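Local coordinates for enoyl-CoA hydratase (Mycobacterium thermoresistibile, PDB 3T3W), which probably catalyses the reversible hydration of enoyl-CoA thioesters in lipid metabolism, at residues M20-D25 and A31-N36; A40-N45 and L70-K75; A54-A59 and S66-R71; A122-R127 and L134-C139. All blocks are in the same frame, centred on the assembly; numbering follows the deposited sequence. Where two conformers were deposited one is given.

In the fold
Contacts 1 to 4 run across one mixed sheet. Contact 1 is its edge hairpin, partly buried, and the one knit by a full set of backbone bonds. Strand 30-35 of that hairpin pairs with strand 67-72, which contacts 2 and 3 share. Contacts 2, 3 and 4 are buried. Contact 2 lies at the end of strand 67-72, where a loop asparagine bonds to a main-chain carbonyl. Contact 3 lies further back on the same strand and is wholly apolar, with helix 46-61 on the sheet. Contact 4 is the most central, about 5 Å between its centre and that of the chain. There A122 and V124 of the next strand, 120-124, meet two cysteines.

Contact 1: M20-D25 and A31-N36; sequences MYIDYD and ATITLN. With EDO (1,2-ethanediol), chain B.
The Y24 ring meets I33 at its edge, where CD1 lies 4.1 Å from I33 CG1 near the ring plane. A31 CB sits obliquely to the same ring, 4.0 Å from Y24 OH. Chi1 of -179° lays the ring beside I33. R58 of helix 46-61 adds a cation-pi contact. The Y21 ring has M20 CG over one face. O2 of a 1,2-ethanediol, probably from the crystallisation liquor, lies in plane at the ring edge and is hydrogen-bonded to Y21 OH at 2.7 Å; N45 ND2 bonds that hydroxyl too.

The segments belong to the antiparallel hairpin of strands 22-27 and 30-35, the first of them outermost in the crotonase-fold sheet within this chain. D23 with T34 and D25 with T32 are hydrogen-bonded pairs. I22 with L35 and Y24 with I33 are non-hydrogen-bonded pairs. T34 N to D23 O is nearly straight, 2.9 Å at 178°. Y21 O takes N36 N just beyond the strands.

I22, Y24, I33 and L35 share one face. I22 CD1 lies alongside L35 CD2 at 3.8 Å. The other face is polar: a water joins D25 OD2 to T32 OG1, and S27 OG binds D25 OD2. T34 OG1 is bonded to R71.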
# COMPACT_ATOMS: atom_id res chain seq x y z
N MET F 20 -28.98 4.39 -30.94
CA MET F 20 -28.35 3.76 -32.10
C MET F 20 -27.96 2.35 -31.70
O MET F 20 -28.41 1.40 -32.34
CB MET F 20 -27.14 4.58 -32.58
CG MET F 20 -26.30 3.95 -33.67
SD MET F 20 -27.19 3.86 -35.24
CE MET F 20 -25.98 2.94 -36.22
N TYR F 21 -27.13 2.23 -30.67
CA TYR F 21 -26.53 0.93 -30.29
C TYR F 21 -26.98 0.38 -28.93
O TYR F 21 -26.63 -0.75 -28.58
CB TYR F 21 -25.02 1.05 -30.21
CG TYR F 21 -24.33 1.37 -31.49
CD1 TYR F 21 -24.44 0.52 -32.58
CD2 TYR F 21 -23.61 2.54 -31.64
CE1 TYR F 21 -23.79 0.80 -33.77
CE2 TYR F 21 -22.96 2.86 -32.83
CZ TYR F 21 -23.04 1.98 -33.89
OH TYR F 21 -22.39 2.27 -35.07
N ILE F 22 -27.66 1.20 -28.16
CA ILE F 22 -27.97 0.87 -26.74
C ILE F 22 -29.48 0.99 -26.53
O ILE F 22 -30.08 2.03 -26.88
CB ILE F 22 -27.26 1.83 -25.75
CG1 ILE F 22 -25.74 1.76 -25.91
CG2 ILE F 22 -27.68 1.52 -24.28
CD1 ILE F 22 -25.13 0.37 -25.68
N ASP F 23 -30.12 -0.05 -25.98
CA ASP F 23 -31.50 0.04 -25.53
C ASP F 23 -31.51 0.30 -24.03
O ASP F 23 -30.64 -0.19 -23.32
CB ASP F 23 -32.25 -1.26 -25.85
CG ASP F 23 -32.72 -1.30 -27.27
OD1 ASP F 23 -33.23 -0.27 -27.75
OD2 ASP F 23 -32.59 -2.37 -27.91
N TYR F 24 -32.47 1.08 -23.56
CA TYR F 24 -32.52 1.48 -22.16
C TYR F 24 -33.96 1.42 -21.69
O TYR F 24 -34.85 2.02 -22.32
CB TYR F 24 -31.98 2.89 -22.02
CG TYR F 24 -31.96 3.45 -20.63
CD1 TYR F 24 -30.91 3.20 -19.78
CD2 TYR F 24 -32.97 4.28 -20.17
CE1 TYR F 24 -30.87 3.74 -18.51
CE2 TYR F 24 -32.95 4.82 -18.90
CZ TYR F 24 -31.89 4.56 -18.07
OH TYR F 24 -31.91 5.06 -16.79
N ASP F 25 -34.20 0.74 -20.58
CA ASP F 25 -35.59 0.59 -20.04
C ASP F 25 -35.51 0.77 -18.54
O ASP F 25 -34.61 0.21 -17.91
CB ASP F 25 -36.13 -0.84 -20.29
CG ASP F 25 -37.43 -1.15 -19.49
OD1 ASP F 25 -38.45 -0.66 -20.00
OD2 ASP F 25 -37.45 -1.81 -18.38
N ALA F 31 -32.99 -0.33 -13.99
CA ALA F 31 -32.61 0.19 -15.31
C ALA F 31 -31.91 -0.93 -16.02
O ALA F 31 -30.87 -1.41 -15.55
CB ALA F 31 -31.65 1.37 -15.18
N THR F 32 -32.48 -1.35 -17.15
CA THR F 32 -31.86 -2.38 -17.96
C THR F 32 -31.21 -1.73 -19.19
O THR F 32 -31.90 -1.08 -20.01
CB THR F 32 -32.87 -3.44 -18.41
OG1 THR F 32 -33.51 -3.97 -17.23
CG2 THR F 32 -32.17 -4.54 -19.18
N ILE F 33 -29.88 -1.88 -19.26
CA ILE F 33 -29.08 -1.33 -20.35
C ILE F 33 -28.69 -2.51 -21.24
O ILE F 33 -28.00 -3.43 -20.80
CB ILE F 33 -27.78 -0.67 -19.81
CG1 ILE F 33 -28.09 0.43 -18.78
CG2 ILE F 33 -26.91 -0.15 -20.96
CD1 ILE F 33 -26.89 1.05 -18.06
N THR F 34 -29.13 -2.47 -22.50
CA THR F 34 -28.87 -3.53 -23.43
C THR F 34 -27.93 -3.12 -24.57
O THR F 34 -28.20 -2.14 -25.27
CB THR F 34 -30.19 -4.05 -24.06
OG1 THR F 34 -31.02 -4.61 -23.04
CG2 THR F 34 -29.89 -5.12 -25.13
N LEU F 35 -26.84 -3.87 -24.75
CA LEU F 35 -25.98 -3.76 -25.92
C LEU F 35 -26.74 -4.32 -27.11
O LEU F 35 -27.07 -5.48 -27.14
CB LEU F 35 -24.69 -4.53 -25.72
CG LEU F 35 -23.88 -4.26 -24.44
CD1 LEU F 35 -22.61 -5.14 -24.47
CD2 LEU F 35 -23.58 -2.78 -24.31
N ASN F 36 -27.05 -3.45 -28.07
CA ASN F 36 -27.90 -3.83 -29.20
C ASN F 36 -27.16 -3.62 -30.53
O ASN F 36 -27.63 -2.90 -31.42
CB ASN F 36 -29.21 -3.04 -29.17
CG ASN F 36 -30.22 -3.58 -30.16
OD1 ASN F 36 -30.24 -4.77 -30.44
ND2 ASN F 36 -31.04 -2.69 -30.73
C1 EDO B . -20.84 0.69 -38.29
O1 EDO B . -20.82 -0.74 -38.32
C2 EDO B . -22.28 1.21 -38.26
O2 EDO B . -23.02 0.64 -37.16
O HOH W 1 -35.66 -2.62 -16.40

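Contact 2: A40-N45 and L70-K75; sequences AANAQN and LRANGK
N42 CG is anti to its own carbonyl carbon (chi1 -62°), and this sends the amide across to strand 67-72. The second torsion (chi2 -43°) turns ND2 toward the carbonyl oxygen of N73 and the methyl of A72. ND2 donates to N73 O at 3.1 Å, with an N-H...O angle of 150°. The donor lies in the carbonyl plane of N73, while that oxygen is tilted a little out of the N42 amide plane. The methyl of A72 packs against the same nitrogen, with CB 3.5 Å from N42 ND2.

Both ends of the amide are engaged. ND2 also donates to H76 O, and OD1 accepts from R37 N. These bonds hold the rotation of the group and satisfy a buried side chain.

The N73 side chain leads away from N42. R71 NH1 reaches N73 OD1 at 3.1 Å, from above the carbonyl plane. The bond from R71 NH2 to that oxygen is weak. N73 ND2 donates to N36 OD1, and R71 also forms a salt bridge with D207.

Segment 40-45 is part of the loop between strand 30-35 and helix 46-61, and N45 is the N-cap of that helix. The contact thus ties the loop leading into the helix to the end of strand 67-72, with L35 of strand 30-35 touching N42 and Q125, beyond strand 120-124, bonded to A72 O and G74 O.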
# COMPACT_ATOMS: atom_id res chain seq x y z
N ALA F 40 -22.72 -7.16 -35.15
CA ALA F 40 -21.27 -7.10 -35.00
C ALA F 40 -20.80 -7.81 -33.72
O ALA F 40 -19.71 -7.56 -33.23
CB ALA F 40 -20.81 -5.63 -35.00
N ALA F 41 -21.64 -8.71 -33.19
CA ALA F 41 -21.36 -9.39 -31.92
C ALA F 41 -21.03 -8.40 -30.81
O ALA F 41 -20.21 -8.69 -29.94
CB ALA F 41 -20.25 -10.45 -32.06
N ASN F 42 -21.73 -7.26 -30.83
CA ASN F 42 -21.56 -6.20 -29.85
C ASN F 42 -20.13 -5.70 -29.74
O ASN F 42 -19.68 -5.30 -28.67
CB ASN F 42 -22.18 -6.61 -28.50
CG ASN F 42 -23.67 -6.83 -28.63
OD1 ASN F 42 -24.37 -6.03 -29.28
ND2 ASN F 42 -24.16 -7.95 -28.07
N ALA F 43 -19.43 -5.71 -30.87
CA ALA F 43 -18.15 -5.04 -30.95
C ALA F 43 -18.36 -3.59 -30.63
O ALA F 43 -19.37 -2.98 -31.02
CB ALA F 43 -17.55 -5.21 -32.36
N GLN F 44 -17.39 -3.00 -29.91
CA GLN F 44 -17.55 -1.67 -29.35
C GLN F 44 -16.76 -0.62 -30.13
O GLN F 44 -15.54 -0.61 -30.08
CB GLN F 44 -17.02 -1.67 -27.92
CG GLN F 44 -17.62 -2.76 -27.03
CD GLN F 44 -16.73 -2.98 -25.82
OE1 GLN F 44 -16.12 -2.04 -25.31
NE2 GLN F 44 -16.59 -4.25 -25.42
N ASN F 45 -17.46 0.26 -30.85
CA ASN F 45 -16.82 1.41 -31.46
C ASN F 45 -16.95 2.61 -30.52
O ASN F 45 -17.62 2.51 -29.49
CB ASN F 45 -17.37 1.68 -32.88
CG ASN F 45 -18.87 1.96 -32.93
OD1 ASN F 45 -19.53 2.23 -31.91
ND2 ASN F 45 -19.42 1.91 -34.15
N LEU F 70 -26.91 -4.80 -16.83
CA LEU F 70 -26.26 -4.70 -18.14
C LEU F 70 -26.37 -6.06 -18.83
O LEU F 70 -25.94 -7.09 -18.28
CB LEU F 70 -24.79 -4.32 -18.01
CG LEU F 70 -23.99 -4.29 -19.32
CD1 LEU F 70 -24.48 -3.09 -20.16
CD2 LEU F 70 -22.50 -4.21 -18.95
N ARG F 71 -26.97 -6.05 -20.01
CA ARG F 71 -27.16 -7.25 -20.80
C ARG F 71 -26.89 -6.96 -22.28
O ARG F 71 -26.61 -5.83 -22.67
CB ARG F 71 -28.57 -7.81 -20.61
CG ARG F 71 -29.69 -6.87 -21.04
CD ARG F 71 -31.11 -7.40 -20.88
NE ARG F 71 -31.30 -8.59 -21.70
CZ ARG F 71 -31.56 -8.56 -23.01
NH1 ARG F 71 -31.68 -7.41 -23.68
NH2 ARG F 71 -31.68 -9.71 -23.67
N ALA F 72 -27.02 -7.98 -23.12
CA ALA F 72 -26.62 -7.86 -24.52
C ALA F 72 -27.53 -8.74 -25.38
O ALA F 72 -27.83 -9.88 -25.00
CB ALA F 72 -25.18 -8.28 -24.71
N ASN F 73 -27.96 -8.19 -26.52
CA ASN F 73 -28.75 -8.96 -27.50
C ASN F 73 -27.90 -9.88 -28.34
O ASN F 73 -26.71 -9.63 -28.60
CB ASN F 73 -29.57 -8.05 -28.38
CG ASN F 73 -30.79 -7.50 -27.67
OD1 ASN F 73 -31.25 -8.06 -26.64
ND2 ASN F 73 -31.30 -6.37 -28.16
N GLY F 74 -28.51 -10.99 -28.75
CA GLY F 74 -27.86 -11.96 -29.61
C GLY F 74 -27.07 -13.06 -28.91
O GLY F 74 -27.24 -13.34 -27.72
N LYS F 75 -26.22 -13.70 -29.69
CA LYS F 75 -25.54 -14.90 -29.22
C LYS F 75 -24.38 -14.59 -28.26
O LYS F 75 -24.04 -15.44 -27.44
CB LYS F 75 -24.91 -15.65 -30.41

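Contact 3: A54-A59 and S66-R71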
# COMPACT_ATOMS: atom_id res chain seq x y z
N ALA F 54 -23.49 7.18 -21.48
CA ALA F 54 -24.65 8.03 -21.24
C ALA F 54 -25.76 7.28 -20.51
O ALA F 54 -26.45 7.84 -19.67
CB ALA F 54 -25.17 8.63 -22.57
N ALA F 55 -25.95 6.00 -20.87
CA ALA F 55 -26.96 5.13 -20.26
C ALA F 55 -26.62 4.88 -18.77
O ALA F 55 -27.49 4.95 -17.90
CB ALA F 55 -27.03 3.78 -21.02
N TRP F 56 -25.35 4.60 -18.47
CA TRP F 56 -24.94 4.46 -17.07
C TRP F 56 -25.21 5.72 -16.28
O TRP F 56 -25.71 5.68 -15.16
CB TRP F 56 -23.46 4.14 -16.99
CG TRP F 56 -23.12 2.69 -17.13
CD1 TRP F 56 -22.76 1.99 -18.27
CD2 TRP F 56 -22.99 1.72 -16.02
NE1 TRP F 56 -22.46 0.68 -17.96
CE2 TRP F 56 -22.57 0.47 -16.61
CE3 TRP F 56 -23.20 1.79 -14.65
CZ2 TRP F 56 -22.36 -0.67 -15.84
CZ3 TRP F 56 -22.97 0.65 -13.88
CH2 TRP F 56 -22.57 -0.56 -14.45
N THR F 57 -24.91 6.86 -16.88
CA THR F 57 -25.16 8.15 -16.22
C THR F 57 -26.65 8.38 -16.00
O THR F 57 -27.08 8.79 -14.90
CB THR F 57 -24.53 9.29 -17.04
OG1 THR F 57 -23.11 9.17 -16.96
CG2 THR F 57 -25.00 10.67 -16.48
N ARG F 58 -27.45 8.03 -17.00
CA ARG F 58 -28.90 8.21 -16.89
C ARG F 58 -29.45 7.41 -15.70
O ARG F 58 -30.24 7.92 -14.84
CB ARG F 58 -29.56 7.76 -18.20
CG ARG F 58 -30.98 8.24 -18.43
CD ARG F 58 -31.26 8.52 -19.93
NE ARG F 58 -31.02 7.35 -20.70
CZ ARG F 58 -30.07 7.14 -21.64
NH1 ARG F 58 -30.03 5.94 -22.18
NH2 ARG F 58 -29.22 8.07 -22.11
N ALA F 59 -28.99 6.16 -15.59
CA ALA F 59 -29.42 5.27 -14.51
C ALA F 59 -28.93 5.74 -13.14
O ALA F 59 -29.67 5.67 -12.12
CB ALA F 59 -28.86 3.88 -14.77
N SER F 66 -33.03 1.79 -8.60
CA SER F 66 -32.24 1.26 -7.46
C SER F 66 -31.12 0.30 -7.91
O SER F 66 -30.09 0.21 -7.23
CB SER F 66 -33.12 0.49 -6.47
OG SER F 66 -34.02 1.36 -5.78
N VAL F 67 -31.32 -0.40 -9.03
CA VAL F 67 -30.35 -1.40 -9.53
C VAL F 67 -30.23 -1.27 -11.04
O VAL F 67 -31.21 -1.02 -11.75
CB VAL F 67 -30.83 -2.85 -9.16
CG1 VAL F 67 -29.89 -3.95 -9.66
CG2 VAL F 67 -30.98 -3.01 -7.63
N ILE F 68 -29.02 -1.52 -11.52
CA ILE F 68 -28.69 -1.48 -12.93
C ILE F 68 -28.38 -2.89 -13.39
O ILE F 68 -27.58 -3.61 -12.76
CB ILE F 68 -27.47 -0.58 -13.18
CG1 ILE F 68 -27.81 0.87 -12.74
CG2 ILE F 68 -27.01 -0.68 -14.65
CD1 ILE F 68 -26.66 1.86 -12.61
N VAL F 69 -29.00 -3.27 -14.50
CA VAL F 69 -28.70 -4.51 -15.18
C VAL F 69 -28.08 -4.20 -16.55
O VAL F 69 -28.67 -3.45 -17.32
CB VAL F 69 -29.95 -5.40 -15.35
CG1 VAL F 69 -29.66 -6.61 -16.31
CG2 VAL F 69 -30.49 -5.87 -14.01
N LEU F 70 -26.91 -4.80 -16.83
CA LEU F 70 -26.26 -4.70 -18.14
C LEU F 70 -26.37 -6.06 -18.83
O LEU F 70 -25.94 -7.09 -18.28
CB LEU F 70 -24.79 -4.32 -18.01
CG LEU F 70 -23.99 -4.29 -19.32
CD1 LEU F 70 -24.48 -3.09 -20.16
CD2 LEU F 70 -22.50 -4.21 -18.95
N ARG F 71 -26.97 -6.05 -20.01
CA ARG F 71 -27.16 -7.25 -20.80
C ARG F 71 -26.89 -6.96 -22.28
O ARG F 71 -26.61 -5.83 -22.67
CB ARG F 71 -28.57 -7.81 -20.61
CG ARG F 71 -29.69 -6.87 -21.04
CD ARG F 71 -31.11 -7.40 -20.88
NE ARG F 71 -31.30 -8.59 -21.70
CZ ARG F 71 -31.56 -8.56 -23.01
NH1 ARG F 71 -31.68 -7.41 -23.68
NH2 ARG F 71 -31.68 -9.71 -23.67
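W56 and I68 cross at an angle, the indole reaching from helix 46-61 to the strand. I68 CG2 lies over one face of the indole. The delta methyl goes to the six-membered ring, with I68 CD1 4.0 Å from W56 CE3 and 4.1 Å from W56 CZ3. The same methyl meets A59, one helix turn further on: I68 CD1 is 3.7 Å from A59 CB. I68 CG1 is close behind, at 3.8 Å from that CB. The isoleucine therefore fits against an aromatic and a small side chain three residues apart on the helix.

The torsions account for this. I68 CG1 is anti to the carbonyl carbon (chi1 -62°), and chi2 of 167° extends the chain so that CD1 reaches the helix. In W56, CG lies beside the backbone N, and chi2 of 94° helps swing the indole off the helix and across the strand direction. L70, two residues on from I68, faces the helix as well but stays more distant.

No hydrogen bond crosses the interface. All three touching residues are buried, and they meet by apolar packing. W113 of helix 95-115 stacks with the W56 ring, so the indole links two helices to the sheet. I33 of strand 30-35 lies beside I68, and S120 of strand 120-124 touches both W56 and I68.

The arrangement is the helix-on-sheet core of a beta-alpha-beta crossover, in which helix 46-61 joins the parallel strands 30-35 and 67-72 of the crotonase fold.

Contact 4: A122-R127 and L134-C139; sequences AAVQGR and LLCWPC
Strand 120-124 is an inner strand of the crotonase-fold sheet, and here it meets helix 133-136 and the type I beta turn from C136 to C139. The turn is closed by C139 N bonding to C136 O at 3.0 Å. It carries the chain round to strand 141-145, which pairs with A122 and V124.

A122 is the centre of the contact. Its methyl faces both cysteines: A122 CB is 3.7 Å from C136 CB and also 3.7 Å from C139 SG. Here C139 SG is anti to its carbonyl carbon (chi1 -65°), which turns the sulfur to the strand. C136 behaves differently. Its SG stands between the backbone N and the carbonyl carbon (chi1 60°), and the beta carbon does the touching. V124 adds one branch, with CG2 4.0 Å from C136 CB.

W56 of helix 46-61 packs on C139. The main-chain oxygens of W137 and C139 accept hydrogen bonds from R174 of the second subunit, so the turn also belongs to a subunit interface.

Between the strand and the turn there is no hydrogen bond. Small apolar groups and one thiol sulfur make the whole contact, which lets the backbones come close: A122 CA and C136 CA are 5.5 Å apart.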
# COMPACT_ATOMS: atom_id res chain seq x y z
N ALA F 122 -24.09 -7.62 -14.36
CA ALA F 122 -23.92 -8.00 -15.77
C ALA F 122 -24.47 -9.40 -16.02
O ALA F 122 -24.19 -10.32 -15.23
CB ALA F 122 -22.44 -7.94 -16.19
N ALA F 123 -25.20 -9.57 -17.12
CA ALA F 123 -25.69 -10.85 -17.63
C ALA F 123 -24.87 -11.19 -18.87
O ALA F 123 -24.98 -10.49 -19.89
CB ALA F 123 -27.17 -10.75 -18.00
N VAL F 124 -24.03 -12.21 -18.77
CA VAL F 124 -23.07 -12.52 -19.82
C VAL F 124 -23.38 -13.85 -20.49
O VAL F 124 -23.33 -14.90 -19.88
CB VAL F 124 -21.61 -12.51 -19.32
CG1 VAL F 124 -20.63 -12.84 -20.47
CG2 VAL F 124 -21.29 -11.17 -18.68
N GLN F 125 -23.67 -13.80 -21.79
CA GLN F 125 -23.88 -15.00 -22.61
C GLN F 125 -22.80 -15.13 -23.68
O GLN F 125 -22.21 -14.13 -24.11
CB GLN F 125 -25.24 -14.94 -23.28
CG GLN F 125 -25.32 -14.18 -24.61
CD GLN F 125 -25.49 -12.69 -24.45
OE1 GLN F 125 -25.05 -12.07 -23.45
NE2 GLN F 125 -26.08 -12.08 -25.47
N GLY F 126 -22.56 -16.35 -24.13
CA GLY F 126 -21.61 -16.58 -25.23
C GLY F 126 -20.24 -15.93 -25.04
O GLY F 126 -19.69 -15.93 -23.97
N ARG F 127 -19.67 -15.38 -26.12
CA ARG F 127 -18.30 -14.85 -26.03
C ARG F 127 -18.24 -13.49 -25.38
O ARG F 127 -19.01 -12.56 -25.71
CB ARG F 127 -17.70 -14.73 -27.43
CG ARG F 127 -17.56 -16.07 -28.11
CD ARG F 127 -16.28 -16.68 -27.62
NE ARG F 127 -15.94 -17.94 -28.28
CZ ARG F 127 -14.76 -18.53 -28.12
NH1 ARG F 127 -13.82 -17.96 -27.36
NH2 ARG F 127 -14.53 -19.68 -28.75
N LEU F 134 -14.16 -5.13 -20.16
CA LEU F 134 -14.29 -3.75 -19.68
C LEU F 134 -15.74 -3.34 -19.48
O LEU F 134 -16.00 -2.35 -18.80
CB LEU F 134 -13.59 -2.76 -20.62
CG LEU F 134 -12.13 -2.49 -20.31
CD1 LEU F 134 -11.31 -3.77 -20.50
CD2 LEU F 134 -11.56 -1.36 -21.13
N LEU F 135 -16.68 -4.13 -20.01
CA LEU F 135 -18.10 -3.84 -19.80
C LEU F 135 -18.65 -4.58 -18.58
O LEU F 135 -19.46 -4.00 -17.87
CB LEU F 135 -18.92 -4.18 -21.03
CG LEU F 135 -18.41 -3.59 -22.38
CD1 LEU F 135 -19.43 -3.86 -23.50
CD2 LEU F 135 -18.10 -2.08 -22.25
N CYS F 136 -18.25 -5.84 -18.35
CA CYS F 136 -18.81 -6.61 -17.26
C CYS F 136 -18.01 -6.45 -15.96
O CYS F 136 -18.63 -6.42 -14.88
CB CYS F 136 -18.99 -8.10 -17.63
SG CYS F 136 -17.50 -8.98 -18.09
N TRP F 137 -16.68 -6.36 -16.01
CA TRP F 137 -15.93 -6.22 -14.75
C TRP F 137 -16.34 -5.05 -13.88
O TRP F 137 -16.36 -5.20 -12.65
CB TRP F 137 -14.42 -6.19 -14.98
CG TRP F 137 -13.76 -7.51 -15.23
CD1 TRP F 137 -14.16 -8.76 -14.83
CD2 TRP F 137 -12.47 -7.70 -15.88
NE1 TRP F 137 -13.25 -9.72 -15.20
CE2 TRP F 137 -12.20 -9.14 -15.84
CE3 TRP F 137 -11.56 -6.86 -16.49
CZ2 TRP F 137 -11.05 -9.68 -16.37
CZ3 TRP F 137 -10.41 -7.42 -17.03
CH2 TRP F 137 -10.16 -8.78 -16.95
N PRO F 138 -16.69 -3.88 -14.47
CA PRO F 138 -17.16 -2.75 -13.62
C PRO F 138 -18.48 -3.00 -12.86
O PRO F 138 -18.81 -2.27 -11.94
CB PRO F 138 -17.30 -1.59 -14.62
CG PRO F 138 -16.25 -1.95 -15.65
CD PRO F 138 -16.42 -3.43 -15.85
N CYS F 139 -19.26 -3.99 -13.31
CA CYS F 139 -20.47 -4.35 -12.62
C CYS F 139 -20.12 -5.04 -11.29
O CYS F 139 -19.09 -5.69 -11.16
CB CYS F 139 -21.37 -5.24 -13.48
SG CYS F 139 -22.03 -4.43 -14.98